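Local coordinates for phosphoribosylformylglycinamidine synthase 2 (Thermus thermophilus, PDB 3VIU), which belongs to the PurM-like (AIR synthase related) family, carries two copies of its paired N- and C-terminal domains, and binds ADP and magnesium in this structure, at residues 188-193 with 274-279; 194-199 with 310-315; 576-581 with 654-659. All blocks are in the same frame, centred on the assembly; numbering follows the deposited sequence.

Contact 1: residues 188-193 with 274-279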
loop_
_atom_site.group_PDB
_atom_site.type_symbol
_atom_site.label_atom_id
_atom_site.label_comp_id
_atom_site.label_asym_id
_atom_site.label_seq_id
_atom_site.Cartn_x
_atom_site.Cartn_y
_atom_site.Cartn_z
ATOM N N ARG A 188 10.437 15.825 10.448
ATOM C CA ARG A 188 9.400 15.046 11.117
ATOM C C ARG A 188 8.350 15.952 11.767
ATOM O O ARG A 188 8.116 17.076 11.321
ATOM C CB ARG A 188 10.032 14.130 12.177
ATOM C CG ARG A 188 10.905 14.857 13.200
ATOM C CD ARG A 188 12.223 15.322 12.587
ATOM N NE ARG A 188 12.787 16.475 13.285
ATOM C CZ ARG A 188 13.268 16.451 14.526
ATOM N NH1 ARG A 188 13.260 15.323 15.225
ATOM N NH2 ARG A 188 13.758 17.560 15.069
ATOM N N SER A 189 7.719 15.455 12.824
ATOM C CA SER A 189 6.693 16.210 13.529
ATOM C C SER A 189 7.216 16.649 14.896
ATOM O O SER A 189 6.761 16.161 15.932
ATOM C CB SER A 189 5.440 15.341 13.697
ATOM O OG SER A 189 4.360 16.077 14.244
ATOM N N ARG A 190 8.179 17.568 14.890
ATOM C CA ARG A 190 8.758 18.072 16.126
ATOM C C ARG A 190 8.618 19.582 16.258
ATOM O O ARG A 190 8.522 20.302 15.264
ATOM C CB ARG A 190 10.232 17.690 16.211
ATOM C CG ARG A 190 10.478 16.202 16.363
ATOM C CD ARG A 190 10.024 15.685 17.720
ATOM N NE ARG A 190 10.276 14.252 17.861
ATOM C CZ ARG A 190 9.707 13.309 17.109
ATOM N NH1 ARG A 190 8.846 13.639 16.154
ATOM N NH2 ARG A 190 10.002 12.031 17.314
ATOM N N ALA A 191 8.607 20.054 17.498
ATOM C CA ALA A 191 8.482 21.475 17.784
ATOM C C ALA A 191 9.224 21.795 19.076
ATOM O O ALA A 191 9.164 21.030 20.037
ATOM C CB ALA A 191 7.010 21.850 17.919
ATOM N N SER A 192 9.931 22.919 19.099
ATOM C CA SER A 192 10.671 23.320 20.293
ATOM C C SER A 192 9.813 24.244 21.142
ATOM O O SER A 192 8.781 24.744 20.695
ATOM C CB SER A 192 11.984 24.016 19.914
ATOM O OG SER A 192 11.750 25.145 19.087
ATOM N N LEU A 193 10.235 24.471 22.375
ATOM C CA LEU A 193 9.462 25.323 23.258
ATOM C C LEU A 193 9.491 26.786 22.846
ATOM O O LEU A 193 10.520 27.295 22.414
ATOM C CB LEU A 193 9.960 25.174 24.693
ATOM C CG LEU A 193 9.142 25.928 25.740
ATOM C CD1 LEU A 193 7.642 25.693 25.524
ATOM C CD2 LEU A 193 9.586 25.468 27.114
ATOM N N HIS A 274 2.709 15.951 21.773
ATOM C CA HIS A 274 3.111 14.749 22.485
ATOM C C HIS A 274 4.505 14.236 22.091
ATOM O O HIS A 274 5.314 13.895 22.958
ATOM C CB HIS A 274 2.068 13.660 22.262
ATOM C CG HIS A 274 2.297 12.432 23.082
ATOM N ND1 HIS A 274 2.260 12.443 24.461
ATOM C CD2 HIS A 274 2.586 11.159 22.722
ATOM C CE1 HIS A 274 2.520 11.231 24.913
ATOM N NE2 HIS A 274 2.721 10.432 23.880
ATOM N N LYS A 275 4.782 14.186 20.790
ATOM C CA LYS A 275 6.077 13.720 20.293
ATOM C C LYS A 275 7.188 14.695 20.652
ATOM O O LYS A 275 8.361 14.326 20.671
ATOM C CB LYS A 275 6.050 13.555 18.765
ATOM C CG LYS A 275 4.972 12.611 18.244
ATOM C CD LYS A 275 5.120 12.347 16.751
ATOM C CE LYS A 275 3.876 11.664 16.184
ATOM N NZ LYS A 275 3.421 10.539 17.044
ATOM N N SER A 276 6.814 15.939 20.927
ATOM C CA SER A 276 7.789 16.972 21.265
ATOM C C SER A 276 8.021 17.083 22.768
ATOM O O SER A 276 8.850 17.872 23.220
ATOM C CB SER A 276 7.328 18.326 20.714
ATOM O OG SER A 276 7.175 18.282 19.307
ATOM N N GLY A 277 7.272 16.304 23.538
ATOM C CA GLY A 277 7.424 16.323 24.980
ATOM C C GLY A 277 6.942 17.586 25.660
ATOM O O GLY A 277 7.348 17.885 26.779
ATOM N N LEU A 278 6.089 18.340 24.985
ATOM C CA LEU A 278 5.547 19.570 25.557
ATOM C C LEU A 278 4.086 19.697 25.150
ATOM O O LEU A 278 3.509 18.756 24.602
ATOM C CB LEU A 278 6.359 20.791 25.091
ATOM C CG LEU A 278 6.737 20.849 23.611
ATOM C CD1 LEU A 278 5.459 20.969 22.785
ATOM C CD2 LEU A 278 7.691 22.023 23.344
ATOM N N GLY A 279 3.489 20.853 25.417
ATOM C CA GLY A 279 2.098 21.045 25.070
ATOM C C GLY A 279 1.870 22.136 24.047
ATOM O O GLY A 279 2.795 22.842 23.647
#
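Ser276 turns OG beside its own backbone N (chi1 -59°), and Arg190 sets CG the same way (chi1 -67°) before its chain bends again at chi2; these rotations bring both groups to the facing segment. Ser276 OG accepts a hydrogen bond from Ala191 N at 2.9 Å. The N-H...O angle is 130°, so the bond is well bent. The same hydroxyl also bonds to Leu272 O one turn back in the helix, which ties it to both sides. The Ala191 methyl lies against it, with CB 3.8 Å from Ser276 OG.

The Arg190 side chain runs across that of Lys275 at about a right angle. Lys275 O lies over one face of the guanidinium, and Lys275 CB lies above a face toward the rim. Arg190 NE comes to 3.4 Å from Lys275 O, but the angle is too poor for a hydrogen bond. A weak bond of 3.3 Å joins Arg190 NH1 to Ser189 O. The main charge partner of Arg190 is Glu67, a residue of the ADP pocket, through a salt bridge at NH1.

Farther along, Leu278 presses its CD2 branch on the backbone of Ser192 and Leu193. Its CD2 is 3.7 Å from Leu193 N and 4.1 Å from Leu193 CB. Gly277, with positive phi, ends the helix in a Schellman motif and starts the turn that leads to Leu278.

The contact thus joins the loop between strands 172-182 and 196-201 to the C-terminal end of helix 264-275. Ala191, Leu193 and Leu278 all touch Thr337 of strand 331-338, and Gly279 begins strand 279-283, bonded to Ile338.

Contact 2: residues 194-199 with 310-315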
loop_
_atom_site.group_PDB
_atom_site.type_symbol
_atom_site.label_atom_id
_atom_site.label_comp_id
_atom_site.label_asym_id
_atom_site.label_seq_id
_atom_site.Cartn_x
_atom_site.Cartn_y
_atom_site.Cartn_z
ATOM N N GLY A 194 8.348 27.453 22.966
ATOM C CA GLY A 194 8.265 28.865 22.625
ATOM C C GLY A 194 8.104 29.194 21.155
ATOM O O GLY A 194 8.412 30.300 20.725
ATOM N N ARG A 195 7.599 28.242 20.383
ATOM C CA ARG A 195 7.421 28.446 18.952
ATOM C C ARG A 195 5.963 28.626 18.561
ATOM O O ARG A 195 5.062 28.084 19.197
ATOM C CB ARG A 195 7.976 27.243 18.186
ATOM C CG ARG A 195 9.365 26.820 18.613
ATOM C CD ARG A 195 10.335 27.965 18.424
ATOM N NE ARG A 195 10.259 28.460 17.060
ATOM C CZ ARG A 195 10.254 29.744 16.737
ATOM N NH1 ARG A 195 10.325 30.662 17.685
ATOM N NH2 ARG A 195 10.160 30.106 15.468
ATOM N N PRO A 196 5.707 29.422 17.522
ATOM C CA PRO A 196 4.319 29.601 17.100
ATOM C C PRO A 196 4.029 28.452 16.126
ATOM O O PRO A 196 4.957 27.873 15.556
ATOM C CB PRO A 196 4.350 30.954 16.409
ATOM C CG PRO A 196 5.705 30.959 15.778
ATOM C CD PRO A 196 6.578 30.433 16.900
ATOM N N ILE A 197 2.759 28.109 15.944
ATOM C CA ILE A 197 2.389 27.030 15.028
ATOM C C ILE A 197 1.525 27.614 13.909
ATOM O O ILE A 197 0.451 28.167 14.169
ATOM C CB ILE A 197 1.565 25.936 15.739
ATOM C CG1 ILE A 197 2.203 25.575 17.082
ATOM C CG2 ILE A 197 1.446 24.725 14.840
ATOM C CD1 ILE A 197 3.619 25.112 16.980
ATOM N N TYR A 198 1.987 27.488 12.668
ATOM C CA TYR A 198 1.237 28.025 11.542
ATOM C C TYR A 198 0.253 27.049 10.906
ATOM O O TYR A 198 0.429 25.830 10.953
ATOM C CB TYR A 198 2.192 28.567 10.479
ATOM C CG TYR A 198 2.788 29.910 10.827
ATOM C CD1 TYR A 198 3.618 30.064 11.939
ATOM C CD2 TYR A 198 2.542 31.027 10.033
ATOM C CE1 TYR A 198 4.191 31.295 12.246
ATOM C CE2 TYR A 198 3.108 32.262 10.330
ATOM C CZ TYR A 198 3.933 32.391 11.436
ATOM O OH TYR A 198 4.506 33.613 11.720
ATOM N N TYR A 199 -0.787 27.626 10.314
ATOM C CA TYR A 199 -1.862 26.905 9.648
ATOM C C TYR A 199 -1.904 27.413 8.217
ATOM O O TYR A 199 -1.934 28.626 7.993
ATOM C CB TYR A 199 -3.184 27.220 10.359
ATOM C CG TYR A 199 -4.464 26.799 9.659
ATOM C CD1 TYR A 199 -4.784 27.261 8.385
ATOM C CD2 TYR A 199 -5.391 25.989 10.311
ATOM C CE1 TYR A 199 -6.003 26.928 7.781
ATOM C CE2 TYR A 199 -6.603 25.651 9.723
ATOM C CZ TYR A 199 -6.907 26.121 8.461
ATOM O OH TYR A 199 -8.120 25.786 7.887
ATOM N N LEU A 310 2.392 23.905 10.311
ATOM C CA LEU A 310 3.834 24.100 10.165
ATOM C C LEU A 310 4.440 24.872 11.337
ATOM O O LEU A 310 3.846 25.823 11.844
ATOM C CB LEU A 310 4.159 24.816 8.849
ATOM C CG LEU A 310 3.633 24.160 7.570
ATOM C CD1 LEU A 310 2.219 24.635 7.321
ATOM C CD2 LEU A 310 4.508 24.520 6.393
ATOM N N VAL A 311 5.628 24.449 11.757
ATOM C CA VAL A 311 6.334 25.071 12.873
ATOM C C VAL A 311 7.622 25.679 12.354
ATOM O O VAL A 311 8.596 24.968 12.098
ATOM C CB VAL A 311 6.702 24.026 13.958
ATOM C CG1 VAL A 311 7.372 24.708 15.144
ATOM C CG2 VAL A 311 5.457 23.270 14.400
ATOM N N PRO A 312 7.644 27.007 12.183
ATOM C CA PRO A 312 8.860 27.654 11.685
ATOM C C PRO A 312 9.966 27.656 12.730
ATOM O O PRO A 312 9.697 27.744 13.933
ATOM C CB PRO A 312 8.390 29.068 11.353
ATOM C CG PRO A 312 7.331 29.317 12.404
ATOM C CD PRO A 312 6.573 27.991 12.435
ATOM N N LYS A 313 11.206 27.547 12.264
ATOM C CA LYS A 313 12.359 27.569 13.155
ATOM C C LYS A 313 12.467 28.968 13.744
ATOM O O LYS A 313 11.884 29.919 13.216
ATOM C CB LYS A 313 13.643 27.256 12.385
ATOM C CG LYS A 313 13.752 25.833 11.873
ATOM C CD LYS A 313 15.116 25.626 11.241
ATOM C CE LYS A 313 15.493 24.162 11.186
ATOM N NZ LYS A 313 16.914 24.030 10.794
ATOM N N GLU A 314 13.213 29.096 14.834
ATOM C CA GLU A 314 13.396 30.393 15.471
ATOM C C GLU A 314 13.968 31.407 14.489
ATOM O O GLU A 314 15.005 31.162 13.862
ATOM C CB GLU A 314 14.339 30.264 16.668
ATOM C CG GLU A 314 14.729 31.592 17.298
ATOM C CD GLU A 314 15.104 31.450 18.757
ATOM O OE1 GLU A 314 16.108 30.759 19.054
ATOM O OE2 GLU A 314 14.385 32.026 19.607
ATOM N N GLY A 315 13.286 32.540 14.349
ATOM C CA GLY A 315 13.757 33.583 13.457
ATOM C C GLY A 315 13.421 33.437 11.984
ATOM O O GLY A 315 13.790 34.291 11.176
#
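Tyr198 and Leu310 form an antiparallel hydrogen-bonded pair that joins the two segments as neighbouring strands. Tyr198 N donates to Leu310 O at 2.6 Å, and Leu310 N donates to Tyr198 O at 2.8 Å. The axes of the short segments 196-199 and 310-312 run 135° apart, well off strictly antiparallel.

The polar side-chain contact belongs to Arg195. Its chain folds at chi2 and chi3 (-59° and -54°), which brings the guanidinium against the backbone of residues 312-314. NE and NH2 grip Pro312 O side-on. Arg195 NH2 is 2.9 Å from Pro312 O, and Arg195 NE is 3.3 Å from it. The oxygen lies close to the guanidinium plane for both bonds. The NE donor is in the carbonyl plane, while NH2 sits well above it. Pro196 CD covers one face of the guanidinium, and Glu314 CA lies over the opposite face toward the rim. Together these fix the orientation of the group. NH2 also forms a salt bridge with Glu317.

The apolar contacts fall into three pairs. Pro312 CD meets the Tyr198 ring at CD1, 3.6 Å away, and the two side chains cross at about a right angle. Ile197 and Val311 lie side by side and point the same way, with Ile197 CD1 3.7 Å from Val311 CG2. The rings of Pro196 and Pro312 touch at their CG atoms, 4.1 Å apart.

In the mixed sheet of the first AIR synthase related C-terminal domain, strand 196-201 stands between 307-312 and 331-338. Helix 317-326 packs on Tyr198, Leu310 and Pro312, and Tyr198 OH bonds to its Glu321.

Contact 3: residues 576-581 with 654-659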
loop_
_atom_site.group_PDB
_atom_site.type_symbol
_atom_site.label_atom_id
_atom_site.label_comp_id
_atom_site.label_asym_id
_atom_site.label_seq_id
_atom_site.Cartn_x
_atom_site.Cartn_y
_atom_site.Cartn_z
ATOM N N ALA A 576 -6.586 -23.076 -3.347
ATOM C CA ALA A 576 -6.828 -21.635 -3.350
ATOM C C ALA A 576 -6.305 -20.978 -4.624
ATOM O O ALA A 576 -6.035 -19.785 -4.642
ATOM C CB ALA A 576 -6.162 -21.000 -2.128
ATOM N N SER A 577 -6.179 -21.748 -5.698
ATOM C CA SER A 577 -5.647 -21.190 -6.932
ATOM C C SER A 577 -6.705 -20.606 -7.839
ATOM O O SER A 577 -7.914 -20.768 -7.612
ATOM C CB SER A 577 -4.893 -22.256 -7.711
ATOM O OG SER A 577 -5.798 -23.200 -8.260
ATOM N N GLU A 578 -6.226 -19.927 -8.880
ATOM C CA GLU A 578 -7.089 -19.326 -9.882
ATOM C C GLU A 578 -7.754 -20.436 -10.693
ATOM O O GLU A 578 -8.962 -20.444 -10.878
ATOM C CB GLU A 578 -6.277 -18.443 -10.836
ATOM C CG GLU A 578 -5.932 -17.068 -10.319
ATOM C CD GLU A 578 -7.167 -16.258 -9.957
ATOM O OE1 GLU A 578 -8.225 -16.444 -10.609
ATOM O OE2 GLU A 578 -7.068 -15.429 -9.024
ATOM N N VAL A 579 -6.955 -21.380 -11.173
ATOM C CA VAL A 579 -7.491 -22.454 -11.983
ATOM C C VAL A 579 -8.533 -23.265 -11.228
ATOM O O VAL A 579 -9.476 -23.770 -11.831
ATOM C CB VAL A 579 -6.371 -23.402 -12.501
ATOM C CG1 VAL A 579 -5.921 -24.351 -11.388
ATOM C CG2 VAL A 579 -6.873 -24.177 -13.720
ATOM N N LEU A 580 -8.368 -23.394 -9.914
ATOM C CA LEU A 580 -9.338 -24.149 -9.122
ATOM C C LEU A 580 -10.671 -23.411 -9.153
ATOM O O LEU A 580 -11.724 -24.009 -9.398
ATOM C CB LEU A 580 -8.877 -24.296 -7.666
ATOM C CG LEU A 580 -9.930 -24.886 -6.709
ATOM C CD1 LEU A 580 -10.321 -26.294 -7.151
ATOM C CD2 LEU A 580 -9.385 -24.918 -5.299
ATOM N N TYR A 581 -10.614 -22.107 -8.907
ATOM C CA TYR A 581 -11.808 -21.275 -8.899
ATOM C C TYR A 581 -12.518 -21.289 -10.245
ATOM O O TYR A 581 -13.742 -21.308 -10.302
ATOM C CB TYR A 581 -11.457 -19.832 -8.547
ATOM C CG TYR A 581 -12.643 -18.906 -8.618
ATOM C CD1 TYR A 581 -13.633 -18.932 -7.636
ATOM C CD2 TYR A 581 -12.784 -18.008 -9.673
ATOM C CE1 TYR A 581 -14.730 -18.084 -7.700
ATOM C CE2 TYR A 581 -13.879 -17.154 -9.746
ATOM C CZ TYR A 581 -14.849 -17.198 -8.756
ATOM O OH TYR A 581 -15.936 -16.357 -8.820
ATOM N N PHE A 654 -0.882 -24.776 -14.724
ATOM C CA PHE A 654 -1.582 -23.676 -14.063
ATOM C C PHE A 654 -1.485 -23.628 -12.548
ATOM O O PHE A 654 -1.944 -22.667 -11.938
ATOM C CB PHE A 654 -3.055 -23.734 -14.443
ATOM C CG PHE A 654 -3.283 -23.919 -15.903
ATOM C CD1 PHE A 654 -3.116 -22.858 -16.784
ATOM C CD2 PHE A 654 -3.666 -25.159 -16.404
ATOM C CE1 PHE A 654 -3.334 -23.025 -18.148
ATOM C CE2 PHE A 654 -3.886 -25.341 -17.764
ATOM C CZ PHE A 654 -3.721 -24.269 -18.641
ATOM N N GLY A 655 -0.912 -24.667 -11.945
ATOM C CA GLY A 655 -0.775 -24.707 -10.499
ATOM C C GLY A 655 0.074 -23.554 -10.014
ATOM O O GLY A 655 0.932 -23.059 -10.750
ATOM N N GLU A 656 -0.146 -23.118 -8.781
ATOM C CA GLU A 656 0.632 -21.999 -8.258
ATOM C C GLU A 656 1.664 -22.413 -7.203
ATOM O O GLU A 656 1.451 -23.361 -6.451
ATOM C CB GLU A 656 -0.324 -20.937 -7.702
ATOM C CG GLU A 656 -1.543 -20.750 -8.599
ATOM C CD GLU A 656 -2.494 -19.657 -8.133
ATOM O OE1 GLU A 656 -2.570 -19.391 -6.910
ATOM O OE2 GLU A 656 -3.182 -19.078 -9.002
ATOM N N ALA A 657 2.791 -21.702 -7.183
ATOM C CA ALA A 657 3.879 -21.940 -6.228
ATOM C C ALA A 657 4.786 -20.720 -6.225
ATOM O O ALA A 657 5.137 -20.195 -7.278
ATOM C CB ALA A 657 4.685 -23.177 -6.612
ATOM N N PRO A 658 5.187 -20.256 -5.033
ATOM C CA PRO A 658 6.055 -19.083 -4.918
ATOM C C PRO A 658 7.506 -19.401 -5.247
ATOM O O PRO A 658 7.852 -20.527 -5.561
ATOM C CB PRO A 658 5.891 -18.695 -3.461
ATOM C CG PRO A 658 5.872 -20.043 -2.807
ATOM C CD PRO A 658 4.906 -20.820 -3.700
ATOM N N SER A 659 8.343 -18.382 -5.187
ATOM C CA SER A 659 9.766 -18.545 -5.428
ATOM C C SER A 659 10.140 -19.059 -6.817
ATOM O O SER A 659 11.202 -19.655 -6.988
ATOM C CB SER A 659 10.349 -19.472 -4.352
ATOM O OG SER A 659 9.950 -19.067 -3.046
HETATM O O HOH W 1 -4.693 -17.714 -6.128
HETATM O O HOH W 2 -4.064 -21.098 -11.221
#
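The start of helix 578-584 faces the loop after helix 650-653, with the CA atoms of Ser577 and Glu656 6.5 Å apart. Glu578 N donates a fairly straight hydrogen bond (165°) to Glu656 OE2 at 3.2 Å. The donor comes from above the carboxylate plane. The Glu656 chain is extended beyond CG (chi2 -177°), which carries the carboxylate across to the helix start, and its CD lies 3.6 Å from Ser577 CB. There the helix dipole would probably favour its negative charge. Two waters add to the link. One bridges Ala576 O and Glu656 OE1. The other accepts from Val579 N and donates to Phe654 O at 2.7 Å and to Glu656 OE2. Beyond the segments, Tyr453 OH bonds to OE1 and Gly624 N to OE2, so this buried carboxylate is well supplied with partners. Val579 and Phe654 make the apolar part, crossing at about a right angle with their CB atoms 3.9 Å apart. Val394 of helix 391-399 touches both.

Ser577 OG accepts from Leu580 N at 3.1 Å and is also hydrogen-bonded to Leu574 O. This is an N-cap, opening helix 578-584 in the second AIR synthase related C-terminal domain.

Contacts 1 and 2 are neighbours, with centres 11 Å apart. They touch where Ala191 CB meets Val311 CG1 at 4.0 Å. Residues 188-193 run straight on into 194-199, so one piece of chain serves both, and their segments alternate along the sequence. Contact 3 lies on the opposite side of the chain's centre, in the second AIR synthase related C-terminal domain. Its centre is 50 Å from that of contact 1 and 55 Å from that of contact 2. In contact 1 the Lys275 side chain lies about 7 Å from the bound ADP. In contact 3 the Glu656 side chain lies about 12 Å from the magnesium ion.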